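Local coordinates for glutathione S-transferase (Vibrio parahaemolyticus, PDB 7MIQ), which probably catalyses the conjugation of glutathione to electrophilic compounds, as a dimeric transferase of the Gtt2 class, at residues T61-E65 with S66-C70; R137-E140 with F141-T144. One frame throughout, in Å; residues are numbered along the deposited sequence. Where two conformers were deposited one is given.

Contact 1: residues T61-E65 with S66-C70; sequences TTICE and SVAIC
Ile63 and Glu65 meet the first turn of helix 66-76 where strand 62-64 leads, through Glu65, into that helix, in the thioredoxin-like domain of the transferase. Ile63 turns its CG2 branch to the helix. With CG2 anti to its backbone N, that methyl touches Ala68 CB at 4.0 Å and Ile69 CG1 at 4.1 Å. Alanine suits position 68, where CB has Cys64 O at 3.4 Å and Ala92 of the second subunit packing on it. Ile69 CG1 lies 3.4 Å from both Ile63 O and Glu65 O, and the side chain also reaches Leu55 and Pro53. Glu65 is the N-cap, with a left-handed backbone (phi 75°) unusual for a residue other than glycine. Its carbonyl accepts Ile69 N at 3.0 Å in a fairly straight bond (164°), while its side chain, bent at chi2 (-65°), folds back so that water 1 donates to OE1 and accepts from Val67 N, each at 3.0 Å. OE2 is hydrogen-bonded to Asn49 ND2. Water 1 and Asn49 thus fix the carboxylate near the helix start; in related transferases a Glu/Gln-Ser pair here meets the gamma-glutamyl end of glutathione, so Glu65 and Ser66 probably do so too.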
loop_
_atom_site.group_PDB
_atom_site.type_symbol
_atom_site.label_atom_id
_atom_site.label_comp_id
_atom_site.label_asym_id
_atom_site.label_seq_id
_atom_site.Cartn_x
_atom_site.Cartn_y
_atom_site.Cartn_z
ATOM N N THR A 61 -19.396 -11.140 -6.753
ATOM C CA THR A 61 -17.967 -10.903 -6.584
ATOM C C THR A 61 -17.720 -10.082 -5.325
ATOM O O THR A 61 -18.449 -9.129 -5.039
ATOM C CB THR A 61 -17.412 -10.167 -7.804
ATOM O OG1 THR A 61 -17.781 -10.866 -8.998
ATOM C CG2 THR A 61 -15.892 -10.065 -7.728
ATOM N N THR A 62 -16.686 -10.445 -4.564
ATOM C CA THR A 62 -16.324 -9.698 -3.364
ATOM C C THR A 62 -14.967 -9.025 -3.519
ATOM O O THR A 62 -14.048 -9.575 -4.137
ATOM C CB THR A 62 -16.316 -10.584 -2.111
ATOM O OG1 THR A 62 -15.421 -11.688 -2.294
ATOM C CG2 THR A 62 -17.720 -11.099 -1.809
ATOM N N ILE A 63 -14.856 -7.829 -2.944
ATOM C CA ILE A 63 -13.640 -7.025 -2.949
ATOM C C ILE A 63 -13.352 -6.624 -1.509
ATOM O O ILE A 63 -14.222 -6.060 -0.838
ATOM C CB ILE A 63 -13.791 -5.771 -3.836
ATOM C CG1 ILE A 63 -14.113 -6.168 -5.281
ATOM C CG2 ILE A 63 -12.535 -4.906 -3.774
ATOM C CD1 ILE A 63 -14.603 -5.012 -6.142
ATOM N N CYS A 64 -12.151 -6.938 -1.026
ATOM C CA CYS A 64 -11.696 -6.496 0.287
ATOM C C CYS A 64 -10.574 -5.475 0.108
ATOM O O CYS A 64 -10.188 -5.155 -1.021
ATOM C CB CYS A 64 -11.258 -7.689 1.143
ATOM S SG CYS A 64 -9.732 -8.509 0.624
ATOM N N GLU A 65 -10.057 -4.974 1.241
ATOM C CA GLU A 65 -9.112 -3.854 1.331
ATOM C C GLU A 65 -9.826 -2.528 1.095
ATOM O O GLU A 65 -10.427 -2.325 0.035
ATOM C CB GLU A 65 -7.938 -3.996 0.351
ATOM C CG GLU A 65 -6.943 -5.080 0.713
ATOM C CD GLU A 65 -6.215 -4.794 2.014
ATOM O OE1 GLU A 65 -5.940 -3.609 2.301
ATOM O OE2 GLU A 65 -5.920 -5.756 2.752
ATOM N N SER A 66 -9.752 -1.616 2.071
ATOM C CA SER A 66 -10.537 -0.386 2.004
ATOM C C SER A 66 -10.229 0.421 0.746
ATOM O O SER A 66 -11.145 0.953 0.105
ATOM C CB SER A 66 -10.293 0.461 3.255
ATOM O OG SER A 66 -8.920 0.773 3.396
ATOM N N VAL A 67 -8.951 0.527 0.372
ATOM C CA VAL A 67 -8.595 1.331 -0.797
ATOM C C VAL A 67 -9.093 0.681 -2.084
ATOM O O VAL A 67 -9.513 1.372 -3.021
ATOM C CB VAL A 67 -7.076 1.580 -0.837
ATOM C CG1 VAL A 67 -6.706 2.403 -2.071
ATOM C CG2 VAL A 67 -6.630 2.298 0.425
ATOM N N ALA A 68 -9.059 -0.652 -2.155
ATOM C CA ALA A 68 -9.567 -1.336 -3.344
ATOM C C ALA A 68 -11.075 -1.164 -3.478
ATOM O O ALA A 68 -11.597 -1.016 -4.593
ATOM C CB ALA A 68 -9.194 -2.818 -3.291
ATOM N N ILE A 69 -11.792 -1.191 -2.353
ATOM C CA ILE A 69 -13.228 -0.917 -2.372
ATOM C C ILE A 69 -13.488 0.502 -2.858
ATOM O O ILE A 69 -14.374 0.736 -3.689
ATOM C CB ILE A 69 -13.835 -1.164 -0.977
ATOM C CG1 ILE A 69 -13.765 -2.654 -0.623
ATOM C CG2 ILE A 69 -15.270 -0.654 -0.913
ATOM C CD1 ILE A 69 -14.100 -2.958 0.837
ATOM N N CYS A 70 -12.710 1.469 -2.362
ATOM C CA CYS A 70 -12.881 2.854 -2.796
ATOM C C CYS A 70 -12.596 3.014 -4.283
ATOM O O CYS A 70 -13.279 3.783 -4.972
ATOM C CB CYS A 70 -11.978 3.781 -1.982
ATOM S SG CYS A 70 -12.435 3.939 -0.234
HETATM O O HOH W 1 -6.746 -0.782 1.995
#

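Contact 2: residues R137-E140 with F141-T144; sequences RVLE and FLPT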
loop_
_atom_site.group_PDB
_atom_site.type_symbol
_atom_site.label_atom_id
_atom_site.label_comp_id
_atom_site.label_asym_id
_atom_site.label_seq_id
_atom_site.Cartn_x
_atom_site.Cartn_y
_atom_site.Cartn_z
ATOM N N ARG A 137 7.902 5.672 15.542
ATOM C CA ARG A 137 7.855 5.893 14.101
ATOM C C ARG A 137 6.763 6.893 13.735
ATOM O O ARG A 137 6.945 7.711 12.824
ATOM C CB ARG A 137 7.657 4.564 13.372
ATOM C CG ARG A 137 8.896 3.670 13.420
ATOM C CD ARG A 137 8.725 2.386 12.618
ATOM N NE ARG A 137 8.189 2.633 11.284
ATOM C CZ ARG A 137 7.074 2.092 10.814
ATOM N NH1 ARG A 137 6.371 1.226 11.528
ATOM N NH2 ARG A 137 6.657 2.419 9.593
ATOM N N VAL A 138 5.629 6.852 14.438
ATOM C CA VAL A 138 4.592 7.864 14.240
ATOM C C VAL A 138 5.148 9.252 14.538
ATOM O O VAL A 138 4.973 10.194 13.756
ATOM C CB VAL A 138 3.361 7.557 15.112
ATOM C CG1 VAL A 138 2.365 8.708 15.044
ATOM C CG2 VAL A 138 2.707 6.258 14.675
ATOM N N LEU A 139 5.841 9.393 15.672
ATOM C CA LEU A 139 6.381 10.694 16.055
ATOM C C LEU A 139 7.420 11.193 15.061
ATOM O O LEU A 139 7.524 12.403 14.831
ATOM C CB LEU A 139 6.984 10.618 17.461
ATOM C CG LEU A 139 6.021 10.289 18.605
ATOM C CD1 LEU A 139 6.785 10.015 19.894
ATOM C CD2 LEU A 139 5.033 11.421 18.808
ATOM N N GLU A 140 8.193 10.286 14.460
ATOM C CA GLU A 140 9.207 10.708 13.499
ATOM C C GLU A 140 8.594 11.122 12.167
ATOM O O GLU A 140 9.174 11.945 11.450
ATOM C CB GLU A 140 10.227 9.589 13.289
ATOM C CG GLU A 140 11.112 9.332 14.499
ATOM C CD GLU A 140 11.971 8.094 14.342
ATOM O OE1 GLU A 140 11.791 7.366 13.343
ATOM O OE2 GLU A 140 12.827 7.847 15.218
ATOM N N PHE A 141 7.430 10.573 11.815
ATOM C CA PHE A 141 6.810 10.943 10.548
ATOM C C PHE A 141 6.060 12.269 10.635
ATOM O O PHE A 141 5.924 12.961 9.621
ATOM C CB PHE A 141 5.869 9.832 10.074
ATOM C CG PHE A 141 5.084 10.190 8.840
ATOM C CD1 PHE A 141 5.734 10.494 7.654
ATOM C CD2 PHE A 141 3.700 10.215 8.865
ATOM C CE1 PHE A 141 5.018 10.826 6.515
ATOM C CE2 PHE A 141 2.976 10.542 7.727
ATOM C CZ PHE A 141 3.636 10.851 6.552
ATOM N N LEU A 142 5.579 12.642 11.820
ATOM C CA LEU A 142 4.773 13.856 11.942
ATOM C C LEU A 142 5.470 15.123 11.450
ATOM O O LEU A 142 4.798 15.936 10.791
ATOM C CB LEU A 142 4.313 14.033 13.394
ATOM C CG LEU A 142 3.297 13.030 13.934
ATOM C CD1 LEU A 142 3.100 13.248 15.426
ATOM C CD2 LEU A 142 1.974 13.144 13.189
ATOM N N PRO A 143 6.757 15.374 11.733
ATOM C CA PRO A 143 7.395 16.562 11.136
ATOM C C PRO A 143 7.376 16.547 9.619
ATOM O O PRO A 143 7.176 17.596 8.994
ATOM C CB PRO A 143 8.829 16.503 11.684
ATOM C CG PRO A 143 8.728 15.721 12.933
ATOM C CD PRO A 143 7.650 14.708 12.700
ATOM N N THR A 144 7.581 15.376 9.007
ATOM C CA THR A 144 7.530 15.279 7.551
ATOM C C THR A 144 6.155 15.667 7.023
ATOM O O THR A 144 6.043 16.367 6.009
ATOM C CB THR A 144 7.893 13.861 7.108
ATOM O OG1 THR A 144 9.192 13.522 7.603
ATOM C CG2 THR A 144 7.886 13.753 5.592
#
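The phenyl ring of Phe141 leads away from 137-140 and packs on Val100 and Gln104 of helix 88-114, so that toward the preceding turn CB alone comes close, 3.6 Å from Arg137 O. Its CG stands anti to the backbone N (chi1 174°), which swings the ring toward that neighbouring helix. The guanidinium of Arg137 likewise reaches helix 88-114, where NH2 makes a weak hydrogen bond to Phe103 O. Between these groups and the next turn lies a proline kink within helix 127-151, part of the helical C-terminal domain of the glutathione transferase fold. The pyrrolidine ring of Pro143 puts its CD corner against the carbonyls of the preceding turn, with CD 3.1 Å from Leu139 O and 3.4 Å from Glu140 O.

Proline has no N-H to give, so Leu139 O loses its i+4 donor, while the bonds just before it keep the i+4 pattern. Phe141 N bonds Arg137 O at 3.1 Å and also, weakly, Val138 O, an additional i+3 bond; Val138 O in turn accepts Leu142 N at 3.2 Å. Val138 O thus serves two donors. Residue types follow the surroundings: Val138 and Leu142 are buried against Phe170 of helix 162-177, whereas Glu140, its chain extended beyond CG, is exposed, which suits a charged group. Leu139, also exposed, brings CD2 to 4.3 Å from Leu142 CD1. Leu142 sets its CG beside its own backbone N (chi1 -69°), and this branch carbon lies just 3.3 Å from Val138 O.

Overall arrangement
The two contacts lie on opposite sides of the chain's centre, their centres about 28 Å apart, and share no element of secondary structure. Contact 1 is buried, joining strand 62-64, an outermost strand of this chain's sheet, to helix 66-76 in the thioredoxin-like domain, with the second subunit within reach. Contact 2 stays within one helix of the C-terminal domain, with buried apolar side chains and others that are exposed, and no other chain touches it. The chemistry follows: contact 1 combines methyl packing with a polar N-cap and a bridging water, whereas contact 2 rests on ordinary helix bonds interrupted at a proline. Helix 88-114 is a common neighbour, touched by Val67 of contact 1 and by Phe141, Val138 and Arg137 of contact 2.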